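PDB 5WVR: KLLA0C04147p from Kluyveromyces lactis, which binds cholesterol in its C-terminal oxysterol-binding-protein-related domain and probably transfers sterols between membranes. Local coordinates for residues S71-V76 with L125-E130; A77-Y82 with V107-S112; L183-L188 with T202-N207; P206-V211 with V220-D225. All blocks are in the same frame, centred on the assembly; numbering follows the deposited sequence.

Interaction 1 (S71-V76 with L125-E130); sequences SLLQRV and LGETFE. With CLR (cholesterol), chain B.
Gln74 lays its CG over the centre of the Phe129 ring, 3.6 Å from CG to the ring centroid and 4° off the normal, a CH-pi contact that joins helix 72-77 to strand 128-133. The amide stands nearly upright on the ring, the two planes 84° apart, with NE2 3.4 Å from Phe129 CE1. Apolar packing continues at Leu73, whose CB meets Phe129 CB at 4.0 Å. Leu73 CD1 reaches the backbone of Glu127, just before the strand, 3.7 Å from its O, and also touches the CG of that residue. On the helix side turned to cholesterol, Arg75 NH2 lies 3.7 Å from C19, and Arg75 NH1 is salt-bridged to Glu68.

Polar bonds shape the start of the helix. Ser71 and Gln74 form a capping box: Ser71 N donates to Gln74 OE1 at 2.9 Å and almost straight, while Ser71 OG, anti to its own backbone N (chi1 -171°), takes a weak bond from Leu73 N. Glu127 OE1 stays 3.8 Å from Ser71 OG; its carboxylate is bound by Thr353 and Arg356. Gln74 is gripped at both ends of its amide, OE1 by Ser71 and Gln359, NE2 by Asn338, which should fix its rotation over the ring.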
# COMPACT_ATOMS: atom_id res chain seq x y z
N SER A 71 -9.77 3.80 4.54
CA SER A 71 -8.89 4.95 4.49
C SER A 71 -7.78 4.74 3.46
O SER A 71 -7.39 3.61 3.16
CB SER A 71 -8.26 5.18 5.86
OG SER A 71 -7.58 6.41 5.85
N LEU A 72 -7.29 5.85 2.90
CA LEU A 72 -6.03 5.81 2.17
C LEU A 72 -4.95 5.11 2.97
O LEU A 72 -4.08 4.45 2.39
CB LEU A 72 -5.57 7.24 1.81
CG LEU A 72 -5.21 7.52 0.36
CD1 LEU A 72 -4.06 6.59 -0.13
CD2 LEU A 72 -6.44 7.36 -0.49
N LEU A 73 -4.98 5.24 4.30
CA LEU A 73 -4.01 4.54 5.15
C LEU A 73 -4.08 3.03 4.96
O LEU A 73 -3.05 2.34 5.00
CB LEU A 73 -4.25 4.89 6.61
CG LEU A 73 -4.14 6.39 6.90
CD1 LEU A 73 -4.26 6.71 8.40
CD2 LEU A 73 -2.82 6.93 6.32
N GLN A 74 -5.28 2.49 4.77
CA GLN A 74 -5.48 1.06 4.60
C GLN A 74 -5.29 0.61 3.17
O GLN A 74 -4.83 -0.52 2.95
CB GLN A 74 -6.88 0.68 5.10
CG GLN A 74 -7.04 1.00 6.58
CD GLN A 74 -8.47 1.05 7.09
OE1 GLN A 74 -9.37 1.58 6.44
NE2 GLN A 74 -8.67 0.53 8.27
N ARG A 75 -5.63 1.44 2.18
CA ARG A 75 -5.29 1.09 0.80
C ARG A 75 -3.78 0.89 0.65
O ARG A 75 -3.33 -0.03 -0.04
CB ARG A 75 -5.78 2.17 -0.17
CG ARG A 75 -7.28 2.23 -0.34
CD ARG A 75 -7.83 0.88 -0.66
NE ARG A 75 -7.54 0.50 -2.04
CZ ARG A 75 -8.35 0.74 -3.06
NH1 ARG A 75 -9.50 1.36 -2.85
NH2 ARG A 75 -8.02 0.36 -4.26
N VAL A 76 -2.99 1.75 1.28
CA VAL A 76 -1.53 1.62 1.24
C VAL A 76 -1.08 0.31 1.89
O VAL A 76 -0.15 -0.35 1.41
CB VAL A 76 -0.90 2.85 1.91
CG1 VAL A 76 0.57 2.66 2.12
CG2 VAL A 76 -1.15 4.04 1.03
N LEU A 125 -5.62 14.60 9.59
CA LEU A 125 -4.25 14.91 9.99
C LEU A 125 -3.96 14.30 11.36
O LEU A 125 -4.67 14.57 12.32
CB LEU A 125 -4.08 16.42 10.02
CG LEU A 125 -2.74 16.96 10.50
CD1 LEU A 125 -1.64 16.40 9.62
CD2 LEU A 125 -2.77 18.49 10.48
N GLY A 126 -2.94 13.45 11.44
CA GLY A 126 -2.69 12.75 12.68
C GLY A 126 -3.38 11.41 12.80
O GLY A 126 -3.12 10.69 13.76
N GLU A 127 -4.25 11.05 11.86
CA GLU A 127 -4.84 9.72 11.91
C GLU A 127 -3.77 8.66 11.67
O GLU A 127 -2.78 8.88 10.95
CB GLU A 127 -5.95 9.59 10.87
CG GLU A 127 -6.77 8.31 10.98
CD GLU A 127 -7.86 8.24 9.92
OE1 GLU A 127 -8.26 7.12 9.52
OE2 GLU A 127 -8.29 9.34 9.48
N THR A 128 -3.96 7.50 12.29
CA THR A 128 -2.96 6.43 12.27
C THR A 128 -3.64 5.10 11.97
O THR A 128 -4.85 4.95 12.12
CB THR A 128 -2.19 6.32 13.60
OG1 THR A 128 -3.10 6.01 14.67
CG2 THR A 128 -1.40 7.60 13.93
N PHE A 129 -2.86 4.12 11.53
CA PHE A 129 -3.42 2.80 11.32
C PHE A 129 -2.34 1.78 11.59
O PHE A 129 -1.26 1.86 11.00
CB PHE A 129 -3.99 2.61 9.91
CG PHE A 129 -4.45 1.19 9.60
CD1 PHE A 129 -5.57 0.64 10.24
CD2 PHE A 129 -3.80 0.42 8.64
CE1 PHE A 129 -6.01 -0.65 9.95
CE2 PHE A 129 -4.24 -0.87 8.34
CZ PHE A 129 -5.35 -1.41 9.00
N GLU A 130 -2.63 0.84 12.48
CA GLU A 130 -1.71 -0.25 12.74
C GLU A 130 -2.34 -1.53 12.23
O GLU A 130 -3.57 -1.66 12.17
CB GLU A 130 -1.40 -0.37 14.23
CG GLU A 130 -2.66 -0.60 15.07
CD GLU A 130 -2.32 -1.16 16.41
OE1 GLU A 130 -2.45 -2.39 16.59
OE2 GLU A 130 -1.88 -0.37 17.26
C1 CLR B . -2.86 1.99 -5.75
C2 CLR B . -1.71 1.26 -5.05
C3 CLR B . -0.83 2.25 -4.28
C4 CLR B . -1.67 2.95 -3.21
C5 CLR B . -2.91 3.58 -3.84
C6 CLR B . -3.22 4.91 -3.55
C7 CLR B . -4.29 5.63 -4.06
C8 CLR B . -5.35 4.75 -4.72
C9 CLR B . -4.71 3.67 -5.60
C10 CLR B . -3.78 2.76 -4.79
C11 CLR B . -5.77 2.89 -6.39
C12 CLR B . -6.74 3.80 -7.17
C13 CLR B . -7.41 4.80 -6.22
C14 CLR B . -6.28 5.62 -5.58
C15 CLR B . -7.06 6.71 -4.85
C16 CLR B . -8.01 7.16 -5.96
C17 CLR B . -8.12 5.97 -6.92
C18 CLR B . -8.29 4.11 -5.18
C19 CLR B . -4.59 1.77 -3.95
C20 CLR B . -9.57 5.71 -7.35
C21 CLR B . -9.61 4.62 -8.43
C22 CLR B . -10.20 7.00 -7.89
C23 CLR B . -11.71 7.06 -7.68
C24 CLR B . -12.26 8.48 -7.88
C25 CLR B . -13.78 8.57 -7.67
C26 CLR B . -14.55 7.83 -8.76
C27 CLR B . -14.25 10.03 -7.58
O1 CLR B . 0.25 1.55 -3.65

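Interaction 2 (A77-Y82 with V107-S112); sequences AEDLEY and VSSYAS. With CLR (cholesterol), chain B.
Asp79 and Ser109 bring the 3-10 turn 78-80 closest to the end of helix 95-108, their CA atoms 5.2 Å apart, and Tyr82 runs past Ser108. An ordered water bridges the seam: water 1 donates to Asp79 O at 2.6 Å and to Ser108 OG, and accepts from Tyr82 N. Ser108 OG sits between its own N and carbonyl carbon (chi1 64°), where it also lies 3.5 Å from Tyr82 CB and is hydrogen-bonded to Phe105 O, one turn back in helix 95-108. Tyr82 CD2 also comes 3.3 Å from Ser108 O, and the Tyr82 hydroxyl is bound by Asn321 N.

These two segments help to line the inner end of the sterol tunnel of the oxysterol-binding-protein fold, where the cholesterol 3-hydroxyl, O1, is received. Water 2 joins O1, at 2.7 Å, to Asp79 OD1, Ser109 OG and Tyr110 OH. O1 also makes a weak direct bond to Asp79 OD1, while OD2 pairs with Lys205. Tyr110 adds an apolar wall, CE1 3.5 Å from cholesterol C2.

At the far end of the seam Ser112 OG donates to Ser109 O at 3.0 Å, tying the turn after the helix. Glu78 OE1 approaches the same Ser112 OG to 3.3 Å, and Glu78 OE2 is salt-bridged to Arg116.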
# COMPACT_ATOMS: atom_id res chain seq x y z
N ALA A 77 -1.75 -0.08 2.98
CA ALA A 77 -1.53 -1.36 3.61
C ALA A 77 -1.89 -2.54 2.71
O ALA A 77 -1.46 -3.65 2.99
CB ALA A 77 -2.33 -1.44 4.92
N GLU A 78 -2.65 -2.33 1.64
CA GLU A 78 -2.86 -3.44 0.73
C GLU A 78 -1.62 -3.77 -0.11
O GLU A 78 -1.62 -4.80 -0.80
CB GLU A 78 -4.07 -3.17 -0.18
CG GLU A 78 -5.37 -3.02 0.61
CD GLU A 78 -6.57 -2.86 -0.30
OE1 GLU A 78 -6.52 -3.40 -1.44
OE2 GLU A 78 -7.55 -2.17 0.11
N ASP A 79 -0.56 -2.95 -0.04
CA ASP A 79 0.75 -3.39 -0.51
C ASP A 79 1.13 -4.76 0.03
O ASP A 79 1.84 -5.52 -0.63
CB ASP A 79 1.84 -2.39 -0.08
CG ASP A 79 1.82 -1.08 -0.89
OD1 ASP A 79 1.14 -1.04 -1.93
OD2 ASP A 79 2.51 -0.10 -0.50
N LEU A 80 0.66 -5.11 1.23
CA LEU A 80 1.16 -6.26 1.97
C LEU A 80 0.39 -7.55 1.69
O LEU A 80 0.74 -8.59 2.26
CB LEU A 80 1.10 -5.98 3.48
CG LEU A 80 2.03 -4.85 3.91
CD1 LEU A 80 2.07 -4.74 5.41
CD2 LEU A 80 3.42 -5.06 3.35
N GLU A 81 -0.62 -7.50 0.82
CA GLU A 81 -1.44 -8.67 0.55
C GLU A 81 -0.59 -9.89 0.19
O GLU A 81 -0.79 -10.99 0.73
CB GLU A 81 -2.43 -8.35 -0.57
CG GLU A 81 -3.53 -9.36 -0.64
CD GLU A 81 -4.51 -9.12 -1.75
OE1 GLU A 81 -4.57 -7.99 -2.28
OE2 GLU A 81 -5.25 -10.06 -2.06
N TYR A 82 0.36 -9.72 -0.73
CA TYR A 82 1.19 -10.81 -1.23
C TYR A 82 2.61 -10.73 -0.70
O TYR A 82 3.56 -11.09 -1.40
CB TYR A 82 1.18 -10.83 -2.76
CG TYR A 82 -0.23 -10.96 -3.30
CD1 TYR A 82 -0.84 -12.21 -3.38
CD2 TYR A 82 -0.96 -9.83 -3.68
CE1 TYR A 82 -2.12 -12.35 -3.85
CE2 TYR A 82 -2.27 -9.96 -4.17
CZ TYR A 82 -2.84 -11.23 -4.23
OH TYR A 82 -4.11 -11.38 -4.71
N VAL A 107 4.47 -5.50 -8.16
CA VAL A 107 3.41 -5.65 -9.17
C VAL A 107 2.13 -6.24 -8.56
O VAL A 107 1.02 -5.90 -8.99
CB VAL A 107 3.93 -6.53 -10.32
CG1 VAL A 107 2.83 -6.84 -11.34
CG2 VAL A 107 5.16 -5.91 -11.01
N SER A 108 2.26 -7.13 -7.57
CA SER A 108 1.13 -7.91 -7.08
C SER A 108 0.08 -7.08 -6.34
O SER A 108 -1.00 -7.60 -6.07
CB SER A 108 1.62 -8.99 -6.13
OG SER A 108 2.19 -8.38 -4.98
N SER A 109 0.38 -5.86 -5.96
CA SER A 109 -0.64 -5.15 -5.20
C SER A 109 -1.66 -4.46 -6.09
O SER A 109 -2.64 -3.93 -5.56
CB SER A 109 0.02 -4.15 -4.25
OG SER A 109 1.02 -3.41 -4.93
N TYR A 110 -1.53 -4.50 -7.42
CA TYR A 110 -2.49 -3.78 -8.26
C TYR A 110 -3.72 -4.59 -8.64
O TYR A 110 -4.70 -4.00 -9.12
CB TYR A 110 -1.80 -3.21 -9.51
CG TYR A 110 -0.90 -2.11 -9.05
CD1 TYR A 110 -1.42 -0.86 -8.70
CD2 TYR A 110 0.45 -2.36 -8.83
CE1 TYR A 110 -0.58 0.15 -8.19
CE2 TYR A 110 1.28 -1.38 -8.31
CZ TYR A 110 0.77 -0.13 -8.00
OH TYR A 110 1.63 0.81 -7.49
N ALA A 111 -3.73 -5.90 -8.40
CA ALA A 111 -4.92 -6.70 -8.70
C ALA A 111 -6.12 -6.25 -7.88
O ALA A 111 -7.26 -6.33 -8.35
CB ALA A 111 -4.65 -8.18 -8.43
N SER A 112 -5.89 -5.85 -6.63
CA SER A 112 -6.94 -5.42 -5.71
C SER A 112 -7.57 -4.08 -6.07
O SER A 112 -8.57 -3.73 -5.46
CB SER A 112 -6.35 -5.31 -4.31
OG SER A 112 -5.29 -4.36 -4.32
C1 CLR B . -2.86 1.99 -5.75
C2 CLR B . -1.71 1.26 -5.05
C3 CLR B . -0.83 2.25 -4.28
C4 CLR B . -1.67 2.95 -3.21
C5 CLR B . -2.91 3.58 -3.84
C6 CLR B . -3.22 4.91 -3.55
C7 CLR B . -4.29 5.63 -4.06
C8 CLR B . -5.35 4.75 -4.72
C9 CLR B . -4.71 3.67 -5.60
C10 CLR B . -3.78 2.76 -4.79
C11 CLR B . -5.77 2.89 -6.39
C12 CLR B . -6.74 3.80 -7.17
C13 CLR B . -7.41 4.80 -6.22
C14 CLR B . -6.28 5.62 -5.58
C15 CLR B . -7.06 6.71 -4.85
C16 CLR B . -8.01 7.16 -5.96
C17 CLR B . -8.12 5.97 -6.92
C18 CLR B . -8.29 4.11 -5.18
C19 CLR B . -4.59 1.77 -3.95
C20 CLR B . -9.57 5.71 -7.35
C21 CLR B . -9.61 4.62 -8.43
C22 CLR B . -10.20 7.00 -7.89
C23 CLR B . -11.71 7.06 -7.68
C24 CLR B . -12.26 8.48 -7.88
C25 CLR B . -13.78 8.57 -7.67
C26 CLR B . -14.55 7.83 -8.76
C27 CLR B . -14.25 10.03 -7.58
O1 CLR B . 0.25 1.55 -3.65
O HOH W 1 1.04 -7.28 -2.33
O HOH W 2 1.87 -0.43 -4.63
O HOH W 3 -3.36 -6.97 -5.37

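Interaction 3 (L183-L188 with T202-N207); sequences LGLWYL and TYKKPN. With CLR (cholesterol), chain B.
Trp186 and Lys205 meet across the antiparallel hairpin of strands 178-190 and 199-211, part of the curved sheet around the sterol tunnel of the oxysterol-binding-protein fold. The lysine chain runs extended beyond CG and slants over one face of the indole. Its CE lies over the five-membered ring, and its NZ makes a cation-pi contact with the six-membered ring, 3.6 Å from the centroid and 25° off the normal. NZ is thereby held between the indole face, the Asp79 carboxylate and the sterol hydroxyl, and its charge is probably well stabilised.

Tyr203 is on the same side of the sheet as Trp186. With CG between its backbone N and carbonyl carbon (chi1 68°), its ring offers a face to Trp186 CB, 4.0 Å from the centroid. Trp186 N donates to Tyr203 O at 2.9 Å, and Tyr203 N returns a bond to Trp186 O.

Tyr187 and Thr202 lie side by side on the other face, Thr202 CG2 3.7 Å from Tyr187 CD2. Past the Trp186-Tyr203 pair in the opposite direction, toward Gly184 and Lys205, the strands part: water 4 bridges Gly184 O and Lys205 N, and Lys204 NZ donates to Leu183 O. At the tunnel's inner end, Lys205 NZ donates to cholesterol O1 at 2.8 Å.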
# COMPACT_ATOMS: atom_id res chain seq x y z
N LEU A 183 4.18 10.25 -5.88
CA LEU A 183 5.39 11.05 -5.86
C LEU A 183 6.43 10.56 -4.87
O LEU A 183 7.60 10.92 -5.01
CB LEU A 183 5.03 12.50 -5.55
CG LEU A 183 3.98 13.11 -6.49
CD1 LEU A 183 3.79 14.57 -6.20
CD2 LEU A 183 4.34 12.89 -7.94
N GLY A 184 6.05 9.75 -3.87
CA GLY A 184 7.00 9.36 -2.85
C GLY A 184 7.88 8.18 -3.26
O GLY A 184 7.55 7.39 -4.14
N LEU A 185 9.03 8.08 -2.60
CA LEU A 185 9.97 6.97 -2.80
C LEU A 185 9.67 5.83 -1.83
O LEU A 185 9.27 6.06 -0.68
CB LEU A 185 11.41 7.46 -2.59
CG LEU A 185 12.57 6.54 -2.97
CD1 LEU A 185 12.60 6.36 -4.46
CD2 LEU A 185 13.89 7.13 -2.48
N TRP A 186 9.86 4.60 -2.30
CA TRP A 186 9.58 3.42 -1.48
C TRP A 186 10.86 2.62 -1.22
O TRP A 186 11.68 2.42 -2.13
CB TRP A 186 8.48 2.56 -2.12
CG TRP A 186 7.19 3.34 -2.09
CD1 TRP A 186 6.75 4.20 -3.03
CD2 TRP A 186 6.24 3.39 -1.01
NE1 TRP A 186 5.55 4.76 -2.64
CE2 TRP A 186 5.22 4.28 -1.40
CE3 TRP A 186 6.13 2.75 0.23
CZ2 TRP A 186 4.11 4.55 -0.60
CZ3 TRP A 186 5.02 3.03 1.03
CH2 TRP A 186 4.04 3.93 0.61
N TYR A 187 11.02 2.18 0.02
CA TYR A 187 12.24 1.54 0.48
C TYR A 187 11.92 0.11 0.91
O TYR A 187 11.09 -0.12 1.80
CB TYR A 187 12.85 2.31 1.65
CG TYR A 187 13.35 3.71 1.35
CD1 TYR A 187 12.46 4.77 1.17
CD2 TYR A 187 14.72 3.98 1.31
CE1 TYR A 187 12.92 6.07 0.92
CE2 TYR A 187 15.20 5.27 1.07
CZ TYR A 187 14.29 6.32 0.88
OH TYR A 187 14.75 7.60 0.63
N LEU A 188 12.60 -0.86 0.30
CA LEU A 188 12.39 -2.25 0.63
C LEU A 188 13.74 -2.86 0.98
O LEU A 188 14.62 -2.96 0.12
CB LEU A 188 11.72 -2.98 -0.54
CG LEU A 188 10.92 -4.24 -0.20
CD1 LEU A 188 9.96 -4.54 -1.32
CD2 LEU A 188 11.90 -5.40 -0.02
N THR A 202 15.04 0.49 -3.78
CA THR A 202 14.12 1.61 -3.87
C THR A 202 13.46 1.63 -5.24
O THR A 202 14.04 1.16 -6.24
CB THR A 202 14.82 2.96 -3.58
OG1 THR A 202 15.87 3.18 -4.52
CG2 THR A 202 15.40 2.97 -2.19
N TYR A 203 12.23 2.17 -5.28
CA TYR A 203 11.45 2.32 -6.49
C TYR A 203 10.34 3.32 -6.20
O TYR A 203 10.09 3.69 -5.04
CB TYR A 203 10.85 1.00 -6.97
CG TYR A 203 9.78 0.45 -6.04
CD1 TYR A 203 10.12 -0.26 -4.90
CD2 TYR A 203 8.42 0.66 -6.31
CE1 TYR A 203 9.14 -0.75 -4.04
CE2 TYR A 203 7.43 0.17 -5.46
CZ TYR A 203 7.80 -0.53 -4.34
OH TYR A 203 6.85 -1.02 -3.49
N LYS A 204 9.71 3.78 -7.27
CA LYS A 204 8.48 4.54 -7.19
C LYS A 204 7.36 3.74 -7.85
O LYS A 204 7.60 2.91 -8.73
CB LYS A 204 8.60 5.92 -7.85
CG LYS A 204 9.52 6.86 -7.09
CD LYS A 204 9.26 8.31 -7.45
CE LYS A 204 10.25 9.22 -6.73
NZ LYS A 204 10.04 10.65 -7.06
N LYS A 205 6.12 3.96 -7.37
CA LYS A 205 4.98 3.21 -7.83
C LYS A 205 4.54 3.73 -9.19
O LYS A 205 4.82 4.88 -9.55
CB LYS A 205 3.86 3.32 -6.79
CG LYS A 205 4.24 2.66 -5.47
CD LYS A 205 3.11 2.80 -4.44
CE LYS A 205 3.35 1.85 -3.28
NZ LYS A 205 2.47 2.16 -2.12
N PRO A 206 3.87 2.90 -9.97
CA PRO A 206 3.31 3.36 -11.24
C PRO A 206 2.16 4.31 -11.02
O PRO A 206 1.67 4.47 -9.91
CB PRO A 206 2.81 2.07 -11.90
CG PRO A 206 2.49 1.20 -10.76
CD PRO A 206 3.63 1.46 -9.79
N ASN A 207 1.68 4.86 -12.12
CA ASN A 207 0.51 5.72 -12.09
C ASN A 207 -0.77 4.89 -12.18
O ASN A 207 -0.78 3.76 -12.67
CB ASN A 207 0.57 6.70 -13.24
CG ASN A 207 1.81 7.53 -13.21
OD1 ASN A 207 2.63 7.44 -14.12
ND2 ASN A 207 2.01 8.25 -12.14
C1 CLR B . -2.86 1.99 -5.75
C2 CLR B . -1.71 1.26 -5.05
C3 CLR B . -0.83 2.25 -4.28
C4 CLR B . -1.67 2.95 -3.21
C5 CLR B . -2.91 3.58 -3.84
C6 CLR B . -3.22 4.91 -3.55
C7 CLR B . -4.29 5.63 -4.06
C8 CLR B . -5.35 4.75 -4.72
C9 CLR B . -4.71 3.67 -5.60
C10 CLR B . -3.78 2.76 -4.79
C11 CLR B . -5.77 2.89 -6.39
C12 CLR B . -6.74 3.80 -7.17
C13 CLR B . -7.41 4.80 -6.22
C14 CLR B . -6.28 5.62 -5.58
C15 CLR B . -7.06 6.71 -4.85
C16 CLR B . -8.01 7.16 -5.96
C17 CLR B . -8.12 5.97 -6.92
C18 CLR B . -8.29 4.11 -5.18
C19 CLR B . -4.59 1.77 -3.95
C20 CLR B . -9.57 5.71 -7.35
C21 CLR B . -9.61 4.62 -8.43
C22 CLR B . -10.20 7.00 -7.89
C23 CLR B . -11.71 7.06 -7.68
C24 CLR B . -12.26 8.48 -7.88
C25 CLR B . -13.78 8.57 -7.67
C26 CLR B . -14.55 7.83 -8.76
C27 CLR B . -14.25 10.03 -7.58
O1 CLR B . 0.25 1.55 -3.65
O HOH W 4 5.77 5.99 -5.62

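Interaction 4 (P206-V211 with V220-D225); sequences PNNQVV and VDNYGD. With CLR (cholesterol), chain B.
Asn207 and Tyr223 form a hydrogen-bonded antiparallel pair, Asn207 N to Tyr223 O and Tyr223 N to Asn207 O both at 2.9 Å. Gln209 and Asp221 make the next such pair, with Gln209 N 2.8 Å from Asp221 O. Asn208 and Asn222 face each other between them as a non-hydrogen-bonded pair.

Two side-chain hydrogen bonds add to this ladder. Asn208 ND2 donates to Asn222 OD1 in a short bond of 2.6 Å, in the plane of the acceptor carbonyl, although the two amides are turned 83° against each other; His182 takes up Asn208 OD1 and Thr113 binds Asn222 ND2. On the other side of the sheet Gln209 and Asp221 run side by side. Gln209 NE2 meets the anti side of Asp221 OD2 at 3.0 Å, nearly straight at 169° but from somewhat out of the carboxylate plane, and OD2 has a second donor in Arg244 N.

Nonpolar contact centres on the Tyr223 ring. Its CG sits between backbone N and carbonyl carbon (chi1 77°), which folds the ring back over the neighbouring strand: Asn207 CB lies over one face, 3.8 Å from the centroid, and Gln209 CG touches CE1.

Val210 CG2, 3.8 Å from cholesterol C21, Val220 and Asn208 turn to the ligand, making this antiparallel hairpin one wall of the family's sterol tunnel.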
# COMPACT_ATOMS: atom_id res chain seq x y z
N PRO A 206 3.87 2.90 -9.97
CA PRO A 206 3.31 3.36 -11.24
C PRO A 206 2.16 4.31 -11.02
O PRO A 206 1.67 4.47 -9.91
CB PRO A 206 2.81 2.07 -11.90
CG PRO A 206 2.49 1.20 -10.76
CD PRO A 206 3.63 1.46 -9.79
N ASN A 207 1.68 4.86 -12.12
CA ASN A 207 0.51 5.72 -12.09
C ASN A 207 -0.77 4.89 -12.18
O ASN A 207 -0.78 3.76 -12.67
CB ASN A 207 0.57 6.70 -13.24
CG ASN A 207 1.81 7.53 -13.21
OD1 ASN A 207 2.63 7.44 -14.12
ND2 ASN A 207 2.01 8.25 -12.14
N ASN A 208 -1.86 5.47 -11.68
CA ASN A 208 -3.20 4.93 -11.88
C ASN A 208 -4.03 5.95 -12.65
O ASN A 208 -3.74 7.15 -12.64
CB ASN A 208 -3.90 4.62 -10.56
CG ASN A 208 -2.91 4.36 -9.45
OD1 ASN A 208 -2.79 5.16 -8.54
ND2 ASN A 208 -2.20 3.23 -9.53
N GLN A 209 -5.05 5.47 -13.34
CA GLN A 209 -6.02 6.37 -13.94
C GLN A 209 -7.37 5.68 -13.96
O GLN A 209 -7.45 4.45 -14.03
CB GLN A 209 -5.62 6.83 -15.35
CG GLN A 209 -5.38 5.74 -16.40
CD GLN A 209 -5.07 6.31 -17.78
OE1 GLN A 209 -5.24 7.50 -18.01
NE2 GLN A 209 -4.62 5.46 -18.70
N VAL A 210 -8.42 6.48 -13.81
CA VAL A 210 -9.77 6.03 -14.10
C VAL A 210 -10.07 6.45 -15.52
O VAL A 210 -9.95 7.63 -15.85
CB VAL A 210 -10.78 6.63 -13.12
CG1 VAL A 210 -12.14 6.09 -13.42
CG2 VAL A 210 -10.37 6.33 -11.69
N VAL A 211 -10.41 5.48 -16.37
CA VAL A 211 -10.79 5.71 -17.75
C VAL A 211 -12.15 5.06 -17.98
O VAL A 211 -12.75 4.49 -17.07
CB VAL A 211 -9.76 5.17 -18.76
CG1 VAL A 211 -8.44 5.89 -18.62
CG2 VAL A 211 -9.60 3.69 -18.55
N VAL A 220 -10.40 1.09 -13.61
CA VAL A 220 -9.10 1.41 -13.03
C VAL A 220 -8.00 0.76 -13.87
O VAL A 220 -7.99 -0.46 -14.08
CB VAL A 220 -9.01 0.95 -11.57
CG1 VAL A 220 -7.69 1.42 -10.96
CG2 VAL A 220 -10.16 1.51 -10.76
N ASP A 221 -7.07 1.58 -14.34
CA ASP A 221 -5.93 1.19 -15.15
C ASP A 221 -4.66 1.66 -14.46
O ASP A 221 -4.57 2.81 -14.00
CB ASP A 221 -6.02 1.83 -16.54
CG ASP A 221 -4.77 1.62 -17.38
OD1 ASP A 221 -4.04 0.63 -17.15
OD2 ASP A 221 -4.50 2.45 -18.28
N ASN A 222 -3.67 0.78 -14.38
CA ASN A 222 -2.38 1.15 -13.84
C ASN A 222 -1.37 1.11 -14.96
O ASN A 222 -1.47 0.25 -15.83
CB ASN A 222 -1.99 0.24 -12.71
CG ASN A 222 -3.00 0.25 -11.61
OD1 ASN A 222 -3.01 1.16 -10.78
ND2 ASN A 222 -3.88 -0.74 -11.60
N TYR A 223 -0.42 2.03 -14.95
CA TYR A 223 0.37 2.27 -16.15
C TYR A 223 1.64 3.02 -15.79
O TYR A 223 1.68 3.75 -14.80
CB TYR A 223 -0.43 3.05 -17.20
CG TYR A 223 -0.55 4.54 -16.95
CD1 TYR A 223 -1.64 5.06 -16.26
CD2 TYR A 223 0.42 5.42 -17.40
CE1 TYR A 223 -1.76 6.41 -16.02
CE2 TYR A 223 0.31 6.78 -17.16
CZ TYR A 223 -0.78 7.27 -16.48
OH TYR A 223 -0.89 8.63 -16.23
N GLY A 224 2.65 2.85 -16.63
CA GLY A 224 3.89 3.59 -16.51
C GLY A 224 5.08 2.68 -16.30
O GLY A 224 4.99 1.45 -16.29
N ASP A 225 6.23 3.33 -16.15
CA ASP A 225 7.50 2.66 -16.01
C ASP A 225 7.89 2.69 -14.55
O ASP A 225 7.59 3.65 -13.82
CB ASP A 225 8.57 3.34 -16.86
CG ASP A 225 8.28 3.21 -18.34
OD1 ASP A 225 7.91 2.10 -18.77
OD2 ASP A 225 8.40 4.23 -19.06
C1 CLR B . -2.86 1.99 -5.75
C2 CLR B . -1.71 1.26 -5.05
C3 CLR B . -0.83 2.25 -4.28
C4 CLR B . -1.67 2.95 -3.21
C5 CLR B . -2.91 3.58 -3.84
C6 CLR B . -3.22 4.91 -3.55
C7 CLR B . -4.29 5.63 -4.06
C8 CLR B . -5.35 4.75 -4.72
C9 CLR B . -4.71 3.67 -5.60
C10 CLR B . -3.78 2.76 -4.79
C11 CLR B . -5.77 2.89 -6.39
C12 CLR B . -6.74 3.80 -7.17
C13 CLR B . -7.41 4.80 -6.22
C14 CLR B . -6.28 5.62 -5.58
C15 CLR B . -7.06 6.71 -4.85
C16 CLR B . -8.01 7.16 -5.96
C17 CLR B . -8.12 5.97 -6.92
C18 CLR B . -8.29 4.11 -5.18
C19 CLR B . -4.59 1.77 -3.95
C20 CLR B . -9.57 5.71 -7.35
C21 CLR B . -9.61 4.62 -8.43
C22 CLR B . -10.20 7.00 -7.89
C23 CLR B . -11.71 7.06 -7.68
C24 CLR B . -12.26 8.48 -7.88
C25 CLR B . -13.78 8.57 -7.67
C26 CLR B . -14.55 7.83 -8.76
C27 CLR B . -14.25 10.03 -7.58
O1 CLR B . 0.25 1.55 -3.65

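Along the chain, interaction 2 falls between the two segments of interaction 1, and interactions 3 and 4 follow in series, sharing Pro206 and Asn207 on strand 199-211. That strand lies between 178-190 and 219-230, so the two hairpins are neighbours in the sheet, their centres about 14 Å apart. Interactions 1 and 4 are the farthest separated, about 22 Å between centres, and do not touch. All four reach the same cholesterol: helix 72-77 flanks its rings, interactions 2 and 3 meet at its hydroxyl through the Asp79-Lys205 salt bridge, and interaction 4 follows it toward the tail. Residues distant in sequence thereby enclose one sterol within a single domain, consistent with sterol carriage.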